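Local coordinates for protein histone-lysine N-methyltransferase family member SUVH9 (Arabidopsis thaliana, PDB 4NJ5) that acts in gene silencing and may recruit RNA polymerase V to chromatin by binding methylated DNA, lacking methyltransferase activity of its own, at residues G55-N66 with R87-L95; I461-V471 with I494-G505. One frame throughout, in Å; residues are numbered along the deposited sequence.

Overall arrangement
The two interactions come in series along the chain and do not touch: their centres are about 27 Å apart and their nearest atoms about 9 Å. Interaction 1 belongs to the N-terminal half, where the end of helix 46-60 packs on helix 87-92, a helix of the SRA (YDG) region; helix 8-35 touches both of its segments. Interaction 2 lies in the SET domain at the C-terminal end of the modelled chain and joins strands 462-463 and 469-475 to the last strand, 501-502. The pair therefore samples two modules of the protein, the first of a type known to bind methylated DNA, the second a methyltransferase fold. Neither contact includes the zinc-binding cysteines.

Interaction 1: residues G55-N66 with R87-L95; sequences GSMMRDCMLWMN and RFELCVMGL
W64 spreads one face of its indole over the last turn of helix 87-92, with V92 CA above the five-membered ring, 4.1 Å from its centroid, and C91 CB above the six-membered ring. Both are CH-pi contacts, and R59 CB backs the opposite face, so a broad flat side chain suits the slot between the two helices. F88 meets the indole rim to rim at a steep inclination, its CE1 3.5 Å from W64 CZ2. Along the same rim, F88 CD1 comes within 3.4 Å of G55 CA, an approach that glycine permits because it carries no CB. V92 splits its branches: CG2 faces W64 NE1 and G55 CA, whereas CG1 lies 3.9 Å from CE of M58, whose chain bends at its final torsion. Y23 of helix 8-35 touches both M58 and V92.

The short segments of the helices run almost parallel, at 16°, and pack helix 46-60 against a helix of the SRA (YDG) region. Each helix ends in a Schellman motif, with M62 and G94 as C-prime residues. At G94 glycine suits both the positive phi and the close approach of M65 O to its CA; M62 adopts that conformation too, and beyond it the chain turns back so that W64 can reach the second helix.

Toward the polar edge, W64 NE1 donates a bent bond of 2.8 Å to G55 O, tying the indole back to its own helix; the same carbonyl also accepts from R59 N. M65 N gives V92 O a nearly straight bond (3.0 Å, 177°). N66 turns its CG anti to the backbone N (chi1 -170°), which carries ND2 to G94 O, 3.0 Å away, in the carbonyl plane and on a lone pair. The amide's other end, OD1, accepts from I71 N.

Interaction 2: residues I461-V471 with I494-G505; sequences ISHSTDPNVIV and IPPMTELSLDYG
The rings of H463 and Y504 meet only at their rims, inclined at 62°, with the two side chains running in opposite senses. Carbonyls I461 O and S462 O lie at the tyrosine's edge, and its hydroxyl donates from OH to I461 O at 2.7 Å; its ring also meets that of F416. H463 CB packs 3.4 Å from Y504 CD1. At the imidazole's edge, ND1 receives the hydrogen bond of Y504 N (3.1 Å), which suits a histidine whose ND1 carries no proton. D503 OD1 lies beside CE1 and closes an Asx turn by accepting from G505 N.

The third flat group is the amide of N468. With chi1 at 53°, its CG stands between backbone N and carbonyl carbon, which turns both amide ends to the neighbouring segment: ND2 donates to E499 O at 2.9 Å and OD1 accepts from S501 N at 2.7 Å. Asparagine suits this place because one side chain offers both a donor and an acceptor. The I494 side chain runs at about a right angle to that of N468, its CD1 packing against ND2.

Between these groups the backbones pair in parallel, L502 N donating to S462 O (3.1 Å) and S464 N to L502 O (2.8 Å). L502 fills the apolar side, CD1 against I461 CG2 and CD2 against V469 and V471. S462 OG donates a hydrogen bond to E499 OE1, 2.6 Å away, from above the carboxylate plane, and a water bridges S462 N, E499 OE1 and L500 O.

S462-N468 matches the NHSCxPN motif of SET domains (here SHSTDPN) and E499-Y504 the ELxxDY motif; as in other SET domains, the C-terminal segment probably passes through the loop of the preceding one, giving the pseudoknot of the fold.

Interaction 1: residues G55-N66 with R87-L95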
loop_
_atom_site.group_PDB
_atom_site.type_symbol
_atom_site.label_atom_id
_atom_site.label_comp_id
_atom_site.label_asym_id
_atom_site.label_seq_id
_atom_site.Cartn_x
_atom_site.Cartn_y
_atom_site.Cartn_z
ATOM N N GLY A 55 5.789 -12.900 -10.527
ATOM C CA GLY A 55 4.688 -13.195 -11.423
ATOM C C GLY A 55 4.763 -14.572 -12.064
ATOM O O GLY A 55 3.801 -15.337 -11.994
ATOM N N SER A 56 5.896 -14.896 -12.684
ATOM C CA SER A 56 6.028 -16.169 -13.401
ATOM C C SER A 56 5.953 -17.369 -12.456
ATOM O O SER A 56 5.374 -18.414 -12.787
ATOM C CB SER A 56 7.329 -16.211 -14.208
ATOM O OG SER A 56 8.457 -16.346 -13.359
ATOM N N MET A 57 6.546 -17.211 -11.276
ATOM C CA MET A 57 6.467 -18.236 -10.245
ATOM C C MET A 57 5.032 -18.449 -9.783
ATOM O O MET A 57 4.610 -19.582 -9.565
ATOM C CB MET A 57 7.348 -17.875 -9.052
ATOM C CG MET A 57 8.828 -17.977 -9.336
ATOM S SD MET A 57 9.805 -17.525 -7.896
ATOM C CE MET A 57 9.367 -18.844 -6.766
ATOM N N MET A 58 4.278 -17.368 -9.630
ATOM C CA MET A 58 2.880 -17.523 -9.252
ATOM C C MET A 58 2.058 -18.125 -10.386
ATOM O O MET A 58 1.060 -18.804 -10.146
ATOM C CB MET A 58 2.279 -16.202 -8.777
ATOM C CG MET A 58 2.731 -15.829 -7.381
ATOM S SD MET A 58 1.911 -14.362 -6.762
ATOM C CE MET A 58 0.231 -14.947 -6.604
ATOM N N ARG A 59 2.488 -17.884 -11.619
ATOM C CA ARG A 59 1.817 -18.462 -12.769
ATOM C C ARG A 59 1.996 -19.972 -12.777
ATOM O O ARG A 59 1.047 -20.714 -13.031
ATOM C CB ARG A 59 2.354 -17.876 -14.071
ATOM C CG ARG A 59 1.650 -18.415 -15.303
ATOM C CD ARG A 59 2.549 -18.325 -16.517
ATOM N NE ARG A 59 3.875 -18.863 -16.230
ATOM C CZ ARG A 59 5.009 -18.281 -16.600
ATOM N NH1 ARG A 59 6.174 -18.837 -16.299
ATOM N NH2 ARG A 59 4.978 -17.139 -17.275
ATOM N N ASP A 60 3.215 -20.426 -12.495
ATOM C CA ASP A 60 3.493 -21.858 -12.466
ATOM C C ASP A 60 2.714 -22.588 -11.369
ATOM O O ASP A 60 2.450 -23.784 -11.487
ATOM C CB ASP A 60 4.992 -22.120 -12.302
ATOM C CG ASP A 60 5.817 -21.501 -13.411
ATOM O OD1 ASP A 60 5.324 -21.431 -14.557
ATOM O OD2 ASP A 60 6.963 -21.081 -13.133
ATOM N N CYS A 61 2.347 -21.872 -10.308
ATOM C CA CYS A 61 1.619 -22.481 -9.193
ATOM C C CYS A 61 0.107 -22.332 -9.317
ATOM O O CYS A 61 -0.620 -22.561 -8.345
ATOM C CB CYS A 61 2.070 -21.881 -7.860
ATOM S SG CYS A 61 3.787 -22.210 -7.431
ATOM N N MET A 62 -0.358 -21.946 -10.503
ATOM C CA MET A 62 -1.782 -21.729 -10.746
ATOM C C MET A 62 -2.394 -20.748 -9.747
ATOM O O MET A 62 -3.492 -20.986 -9.238
ATOM C CB MET A 62 -2.546 -23.058 -10.706
ATOM C CG MET A 62 -1.968 -24.143 -11.605
ATOM S SD MET A 62 -2.173 -23.783 -13.362
ATOM C CE MET A 62 -0.472 -23.469 -13.845
ATOM N N LEU A 63 -1.691 -19.653 -9.470
ATOM C CA LEU A 63 -2.165 -18.687 -8.486
ATOM C C LEU A 63 -2.705 -17.393 -9.093
ATOM O O LEU A 63 -3.238 -16.544 -8.379
ATOM C CB LEU A 63 -1.071 -18.378 -7.463
ATOM C CG LEU A 63 -0.661 -19.558 -6.581
ATOM C CD1 LEU A 63 0.402 -19.126 -5.590
ATOM C CD2 LEU A 63 -1.871 -20.135 -5.863
ATOM N N TRP A 64 -2.571 -17.245 -10.405
ATOM C CA TRP A 64 -3.108 -16.076 -11.089
ATOM C C TRP A 64 -4.628 -16.093 -11.113
ATOM O O TRP A 64 -5.249 -17.153 -11.088
ATOM C CB TRP A 64 -2.600 -16.006 -12.529
ATOM C CG TRP A 64 -1.173 -15.604 -12.663
ATOM C CD1 TRP A 64 -0.232 -15.562 -11.677
ATOM C CD2 TRP A 64 -0.519 -15.173 -13.860
ATOM N NE1 TRP A 64 0.970 -15.138 -12.188
ATOM C CE2 TRP A 64 0.818 -14.891 -13.528
ATOM C CE3 TRP A 64 -0.937 -15.002 -15.184
ATOM C CZ2 TRP A 64 1.744 -14.447 -14.468
ATOM C CZ3 TRP A 64 -0.019 -14.562 -16.117
ATOM C CH2 TRP A 64 1.306 -14.288 -15.755
ATOM N N MET A 65 -5.222 -14.906 -11.169
ATOM C CA MET A 65 -6.654 -14.774 -11.395
ATOM C C MET A 65 -6.867 -14.538 -12.881
ATOM O O MET A 65 -5.964 -14.046 -13.556
ATOM C CB MET A 65 -7.205 -13.587 -10.609
ATOM C CG MET A 65 -6.892 -13.620 -9.127
ATOM S SD MET A 65 -7.456 -12.115 -8.322
ATOM C CE MET A 65 -9.191 -12.144 -8.770
ATOM N N ASN A 66 -8.053 -14.878 -13.384
ATOM C CA ASN A 66 -8.387 -14.685 -14.796
ATOM C C ASN A 66 -7.269 -15.195 -15.705
ATOM O O ASN A 66 -6.791 -14.480 -16.585
ATOM C CB ASN A 66 -8.677 -13.205 -15.074
ATOM C CG ASN A 66 -9.267 -12.965 -16.455
ATOM O OD1 ASN A 66 -10.004 -13.795 -16.984
ATOM N ND2 ASN A 66 -8.937 -11.824 -17.045
ATOM N N ARG A 87 3.741 -3.897 -13.938
ATOM C CA ARG A 87 2.904 -4.432 -15.003
ATOM C C ARG A 87 2.531 -5.889 -14.757
ATOM O O ARG A 87 1.388 -6.277 -14.933
ATOM C CB ARG A 87 3.606 -4.295 -16.352
ATOM C CG ARG A 87 3.806 -2.877 -16.823
ATOM C CD ARG A 87 2.493 -2.240 -17.206
ATOM N NE ARG A 87 2.472 -1.794 -18.595
ATOM C CZ ARG A 87 1.887 -2.462 -19.581
ATOM N NH1 ARG A 87 1.913 -1.992 -20.819
ATOM N NH2 ARG A 87 1.271 -3.601 -19.321
ATOM N N PHE A 88 3.504 -6.691 -14.348
ATOM C CA PHE A 88 3.285 -8.123 -14.154
ATOM C C PHE A 88 2.250 -8.360 -13.061
ATOM O O PHE A 88 1.448 -9.302 -13.122
ATOM C CB PHE A 88 4.596 -8.803 -13.785
ATOM C CG PHE A 88 4.871 -10.056 -14.564
ATOM C CD1 PHE A 88 4.272 -11.252 -14.208
ATOM C CD2 PHE A 88 5.742 -10.039 -15.640
ATOM C CE1 PHE A 88 4.536 -12.411 -14.917
ATOM C CE2 PHE A 88 6.007 -11.191 -16.347
ATOM C CZ PHE A 88 5.404 -12.381 -15.982
ATOM N N GLU A 89 2.277 -7.487 -12.060
ATOM C CA GLU A 89 1.297 -7.503 -10.986
ATOM C C GLU A 89 -0.123 -7.486 -11.556
ATOM O O GLU A 89 -1.004 -8.191 -11.064
ATOM C CB GLU A 89 1.522 -6.302 -10.062
ATOM C CG GLU A 89 0.768 -6.365 -8.759
ATOM C CD GLU A 89 1.184 -5.269 -7.790
ATOM O OE1 GLU A 89 2.035 -4.430 -8.160
ATOM O OE2 GLU A 89 0.654 -5.247 -6.659
ATOM N N LEU A 90 -0.330 -6.695 -12.607
ATOM C CA LEU A 90 -1.624 -6.621 -13.277
ATOM C C LEU A 90 -2.019 -7.963 -13.880
ATOM O O LEU A 90 -3.203 -8.289 -13.961
ATOM C CB LEU A 90 -1.600 -5.553 -14.369
ATOM C CG LEU A 90 -1.279 -4.137 -13.891
ATOM C CD1 LEU A 90 -1.188 -3.181 -15.072
ATOM C CD2 LEU A 90 -2.324 -3.664 -12.894
ATOM N N CYS A 91 -1.024 -8.733 -14.310
ATOM C CA CYS A 91 -1.271 -10.063 -14.852
ATOM C C CYS A 91 -1.698 -10.991 -13.729
ATOM O O CYS A 91 -2.619 -11.796 -13.891
ATOM C CB CYS A 91 -0.022 -10.623 -15.535
ATOM S SG CYS A 91 0.651 -9.580 -16.832
ATOM N N VAL A 92 -1.018 -10.878 -12.591
ATOM C CA VAL A 92 -1.372 -11.675 -11.419
ATOM C C VAL A 92 -2.838 -11.471 -11.025
ATOM O O VAL A 92 -3.542 -12.429 -10.711
ATOM C CB VAL A 92 -0.458 -11.360 -10.216
ATOM C CG1 VAL A 92 -0.920 -12.123 -8.979
ATOM C CG2 VAL A 92 0.992 -11.696 -10.551
ATOM N N MET A 93 -3.298 -10.223 -11.069
ATOM C CA MET A 93 -4.673 -9.907 -10.693
ATOM C C MET A 93 -5.667 -10.006 -11.849
ATOM O O MET A 93 -6.816 -9.592 -11.715
ATOM C CB MET A 93 -4.757 -8.523 -10.048
ATOM C CG MET A 93 -4.959 -8.571 -8.543
ATOM S SD MET A 93 -3.788 -9.688 -7.752
ATOM C CE MET A 93 -2.257 -8.790 -7.995
ATOM N N GLY A 94 -5.223 -10.549 -12.980
ATOM C CA GLY A 94 -6.104 -10.777 -14.114
ATOM C C GLY A 94 -6.656 -9.528 -14.781
ATOM O O GLY A 94 -7.618 -9.604 -15.547
ATOM N N LEU A 95 -6.051 -8.378 -14.500
ATOM C CA LEU A 95 -6.502 -7.118 -15.085
ATOM C C LEU A 95 -6.003 -6.939 -16.513
ATOM O O LEU A 95 -6.729 -6.464 -17.381
ATOM C CB LEU A 95 -6.041 -5.935 -14.233
ATOM C CG LEU A 95 -6.840 -5.643 -12.965
ATOM C CD1 LEU A 95 -6.038 -4.750 -12.029
ATOM C CD2 LEU A 95 -8.181 -5.005 -13.308
#

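Interaction 2: residues I461-V471 with I494-G505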
loop_
_atom_site.group_PDB
_atom_site.type_symbol
_atom_site.label_atom_id
_atom_site.label_comp_id
_atom_site.label_asym_id
_atom_site.label_seq_id
_atom_site.Cartn_x
_atom_site.Cartn_y
_atom_site.Cartn_z
ATOM N N ILE A 461 -6.811 7.465 14.541
ATOM C CA ILE A 461 -7.135 6.336 13.674
ATOM C C ILE A 461 -8.376 5.602 14.180
ATOM O O ILE A 461 -8.452 5.215 15.347
ATOM C CB ILE A 461 -5.956 5.351 13.547
ATOM C CG1 ILE A 461 -4.758 6.042 12.889
ATOM C CG2 ILE A 461 -6.368 4.121 12.739
ATOM C CD1 ILE A 461 -3.558 5.131 12.684
ATOM N N SER A 462 -9.351 5.420 13.295
ATOM C CA SER A 462 -10.630 4.834 13.682
ATOM C C SER A 462 -10.540 3.324 13.862
ATOM O O SER A 462 -9.561 2.698 13.456
ATOM C CB SER A 462 -11.711 5.183 12.660
ATOM O OG SER A 462 -11.381 4.675 11.380
ATOM N N HIS A 463 -11.572 2.750 14.473
ATOM C CA HIS A 463 -11.622 1.314 14.727
ATOM C C HIS A 463 -12.340 0.541 13.621
ATOM O O HIS A 463 -13.316 1.026 13.047
ATOM C CB HIS A 463 -12.316 1.023 16.056
ATOM C CG HIS A 463 -12.735 -0.405 16.201
ATOM N ND1 HIS A 463 -11.827 -1.435 16.331
ATOM C CD2 HIS A 463 -13.960 -0.982 16.191
ATOM C CE1 HIS A 463 -12.477 -2.581 16.419
ATOM N NE2 HIS A 463 -13.771 -2.334 16.336
ATOM N N SER A 464 -11.859 -0.668 13.341
ATOM C CA SER A 464 -12.480 -1.533 12.341
ATOM C C SER A 464 -12.118 -3.002 12.532
ATOM O O SER A 464 -10.981 -3.334 12.865
ATOM C CB SER A 464 -12.078 -1.098 10.932
ATOM O OG SER A 464 -12.642 -1.959 9.959
ATOM N N THR A 465 -13.089 -3.880 12.304
ATOM C CA THR A 465 -12.833 -5.315 12.342
ATOM C C THR A 465 -12.078 -5.763 11.089
ATOM O O THR A 465 -11.494 -6.845 11.060
ATOM C CB THR A 465 -14.133 -6.133 12.523
ATOM O OG1 THR A 465 -15.068 -5.796 11.492
ATOM C CG2 THR A 465 -14.758 -5.833 13.872
ATOM N N ASP A 466 -12.081 -4.922 10.058
ATOM C CA ASP A 466 -11.276 -5.178 8.866
ATOM C C ASP A 466 -10.220 -4.093 8.650
ATOM O O ASP A 466 -10.331 -3.277 7.733
ATOM C CB ASP A 466 -12.165 -5.332 7.630
ATOM C CG ASP A 466 -12.985 -6.611 7.664
ATOM O OD1 ASP A 466 -12.385 -7.704 7.577
ATOM O OD2 ASP A 466 -14.225 -6.526 7.782
ATOM N N PRO A 467 -9.174 -4.098 9.490
ATOM C CA PRO A 467 -8.169 -3.030 9.478
ATOM C C PRO A 467 -7.162 -3.161 8.339
ATOM O O PRO A 467 -6.859 -4.270 7.900
ATOM C CB PRO A 467 -7.463 -3.220 10.822
ATOM C CG PRO A 467 -7.535 -4.688 11.057
ATOM C CD PRO A 467 -8.846 -5.150 10.470
ATOM N N ASN A 468 -6.653 -2.026 7.870
ATOM C CA ASN A 468 -5.574 -2.016 6.888
ATOM C C ASN A 468 -4.235 -1.649 7.522
ATOM O O ASN A 468 -3.250 -1.407 6.824
ATOM C CB ASN A 468 -5.895 -1.077 5.717
ATOM C CG ASN A 468 -6.266 0.330 6.168
ATOM O OD1 ASN A 468 -6.165 0.671 7.348
ATOM N ND2 ASN A 468 -6.695 1.156 5.217
ATOM N N VAL A 469 -4.213 -1.604 8.852
ATOM C CA VAL A 469 -3.002 -1.275 9.595
ATOM C C VAL A 469 -2.772 -2.273 10.726
ATOM O O VAL A 469 -3.671 -2.533 11.527
ATOM C CB VAL A 469 -3.072 0.143 10.198
ATOM C CG1 VAL A 469 -1.827 0.430 11.024
ATOM C CG2 VAL A 469 -3.245 1.186 9.100
ATOM N N ILE A 470 -1.567 -2.833 10.787
ATOM C CA ILE A 470 -1.219 -3.759 11.857
ATOM C C ILE A 470 -0.301 -3.119 12.885
ATOM O O ILE A 470 0.329 -2.084 12.632
ATOM C CB ILE A 470 -0.538 -5.039 11.331
ATOM C CG1 ILE A 470 0.812 -4.701 10.695
ATOM C CG2 ILE A 470 -1.452 -5.778 10.361
ATOM C CD1 ILE A 470 1.672 -5.912 10.414
ATOM N N VAL A 471 -0.222 -3.767 14.042
ATOM C CA VAL A 471 0.578 -3.288 15.156
ATOM C C VAL A 471 1.784 -4.201 15.380
ATOM O O VAL A 471 1.674 -5.425 15.274
ATOM C CB VAL A 471 -0.274 -3.233 16.443
ATOM C CG1 VAL A 471 0.581 -2.874 17.650
ATOM C CG2 VAL A 471 -1.421 -2.248 16.278
ATOM N N ILE A 494 -2.063 0.606 0.204
ATOM C CA ILE A 494 -3.145 1.556 0.426
ATOM C C ILE A 494 -3.011 2.786 -0.467
ATOM O O ILE A 494 -2.064 3.557 -0.327
ATOM C CB ILE A 494 -3.170 2.024 1.894
ATOM C CG1 ILE A 494 -3.120 0.822 2.844
ATOM C CG2 ILE A 494 -4.393 2.896 2.154
ATOM C CD1 ILE A 494 -2.920 1.188 4.309
ATOM N N PRO A 495 -3.960 2.972 -1.394
ATOM C CA PRO A 495 -3.965 4.197 -2.201
ATOM C C PRO A 495 -4.243 5.417 -1.328
ATOM O O PRO A 495 -4.860 5.276 -0.275
ATOM C CB PRO A 495 -5.108 3.965 -3.199
ATOM C CG PRO A 495 -5.950 2.893 -2.598
ATOM C CD PRO A 495 -5.032 2.039 -1.779
ATOM N N PRO A 496 -3.790 6.583 -1.715
ATOM C CA PRO A 496 -4.031 7.785 -0.955
ATOM C C PRO A 496 -5.507 8.086 -0.832
ATOM O O PRO A 496 -6.288 7.777 -1.679
ATOM C CB PRO A 496 -3.396 8.845 -1.801
ATOM C CG PRO A 496 -2.370 8.183 -2.544
ATOM C CD PRO A 496 -2.794 6.794 -2.752
ATOM N N MET A 497 -5.844 8.646 0.305
ATOM C CA MET A 497 -7.151 9.094 0.703
ATOM C C MET A 497 -7.994 7.968 1.242
ATOM O O MET A 497 -9.062 8.181 1.684
ATOM C CB MET A 497 -7.874 9.878 -0.393
ATOM C CG MET A 497 -7.058 10.960 -1.036
ATOM S SD MET A 497 -6.567 12.197 0.112
ATOM C CE MET A 497 -4.847 11.989 0.188
ATOM N N THR A 498 -7.467 6.778 1.260
ATOM C CA THR A 498 -8.137 5.710 1.915
ATOM C C THR A 498 -7.919 5.817 3.402
ATOM O O THR A 498 -6.843 5.969 3.851
ATOM C CB THR A 498 -7.664 4.351 1.395
ATOM O OG1 THR A 498 -8.016 4.218 0.023
ATOM C CG2 THR A 498 -8.244 3.258 2.163
ATOM N N GLU A 499 -8.985 5.759 4.158
ATOM C CA GLU A 499 -8.889 5.857 5.593
ATOM C C GLU A 499 -8.087 4.698 6.209
ATOM O O GLU A 499 -8.213 3.573 5.831
ATOM C CB GLU A 499 -10.278 6.008 6.233
ATOM C CG GLU A 499 -10.253 6.074 7.738
ATOM C CD GLU A 499 -11.572 6.359 8.417
ATOM O OE1 GLU A 499 -11.593 6.496 9.600
ATOM O OE2 GLU A 499 -12.608 6.451 7.804
ATOM N N LEU A 500 -7.288 5.029 7.200
ATOM C CA LEU A 500 -6.542 4.003 7.908
ATOM C C LEU A 500 -7.389 3.493 9.058
ATOM O O LEU A 500 -8.096 4.267 9.702
ATOM C CB LEU A 500 -5.238 4.575 8.452
ATOM C CG LEU A 500 -4.265 5.156 7.430
ATOM C CD1 LEU A 500 -3.025 5.671 8.142
ATOM C CD2 LEU A 500 -3.901 4.109 6.381
ATOM N N SER A 501 -7.315 2.195 9.322
ATOM C CA SER A 501 -8.098 1.618 10.404
ATOM C C SER A 501 -7.312 0.592 11.210
ATOM O O SER A 501 -6.403 -0.058 10.695
ATOM C CB SER A 501 -9.390 0.999 9.860
ATOM O OG SER A 501 -9.112 -0.016 8.914
ATOM N N LEU A 502 -7.678 0.463 12.482
ATOM C CA LEU A 502 -7.071 -0.496 13.394
ATOM C C LEU A 502 -8.152 -1.317 14.087
ATOM O O LEU A 502 -9.251 -0.822 14.336
ATOM C CB LEU A 502 -6.263 0.238 14.464
ATOM C CG LEU A 502 -4.895 0.807 14.105
ATOM C CD1 LEU A 502 -4.522 1.904 15.089
ATOM C CD2 LEU A 502 -3.851 -0.299 14.113
ATOM N N ASP A 503 -7.837 -2.568 14.405
ATOM C CA ASP A 503 -8.722 -3.386 15.223
ATOM C C ASP A 503 -8.328 -3.216 16.685
ATOM O O ASP A 503 -7.375 -3.837 17.158
ATOM C CB ASP A 503 -8.634 -4.860 14.823
ATOM C CG ASP A 503 -9.742 -5.702 15.440
ATOM O OD1 ASP A 503 -10.447 -5.203 16.343
ATOM O OD2 ASP A 503 -9.907 -6.870 15.026
ATOM N N TYR A 504 -9.068 -2.372 17.398
ATOM C CA TYR A 504 -8.766 -2.076 18.793
ATOM C C TYR A 504 -9.066 -3.260 19.709
ATOM O O TYR A 504 -8.609 -3.301 20.851
ATOM C CB TYR A 504 -9.528 -0.829 19.257
ATOM C CG TYR A 504 -8.918 0.480 18.790
ATOM C CD1 TYR A 504 -9.213 1.002 17.537
ATOM C CD2 TYR A 504 -8.057 1.196 19.609
ATOM C CE1 TYR A 504 -8.663 2.199 17.111
ATOM C CE2 TYR A 504 -7.499 2.393 19.192
ATOM C CZ TYR A 504 -7.806 2.890 17.942
ATOM O OH TYR A 504 -7.251 4.080 17.523
ATOM N N GLY A 505 -9.825 -4.223 19.199
ATOM C CA GLY A 505 -10.181 -5.402 19.968
ATOM C C GLY A 505 -11.192 -5.103 21.057
ATOM O O GLY A 505 -12.352 -4.806 20.772
HETATM O O HOH W 1 -8.982 6.684 10.922
HETATM O O HOH W 2 -9.143 -8.243 12.780
HETATM O O HOH W 3 -5.058 -3.581 13.749
#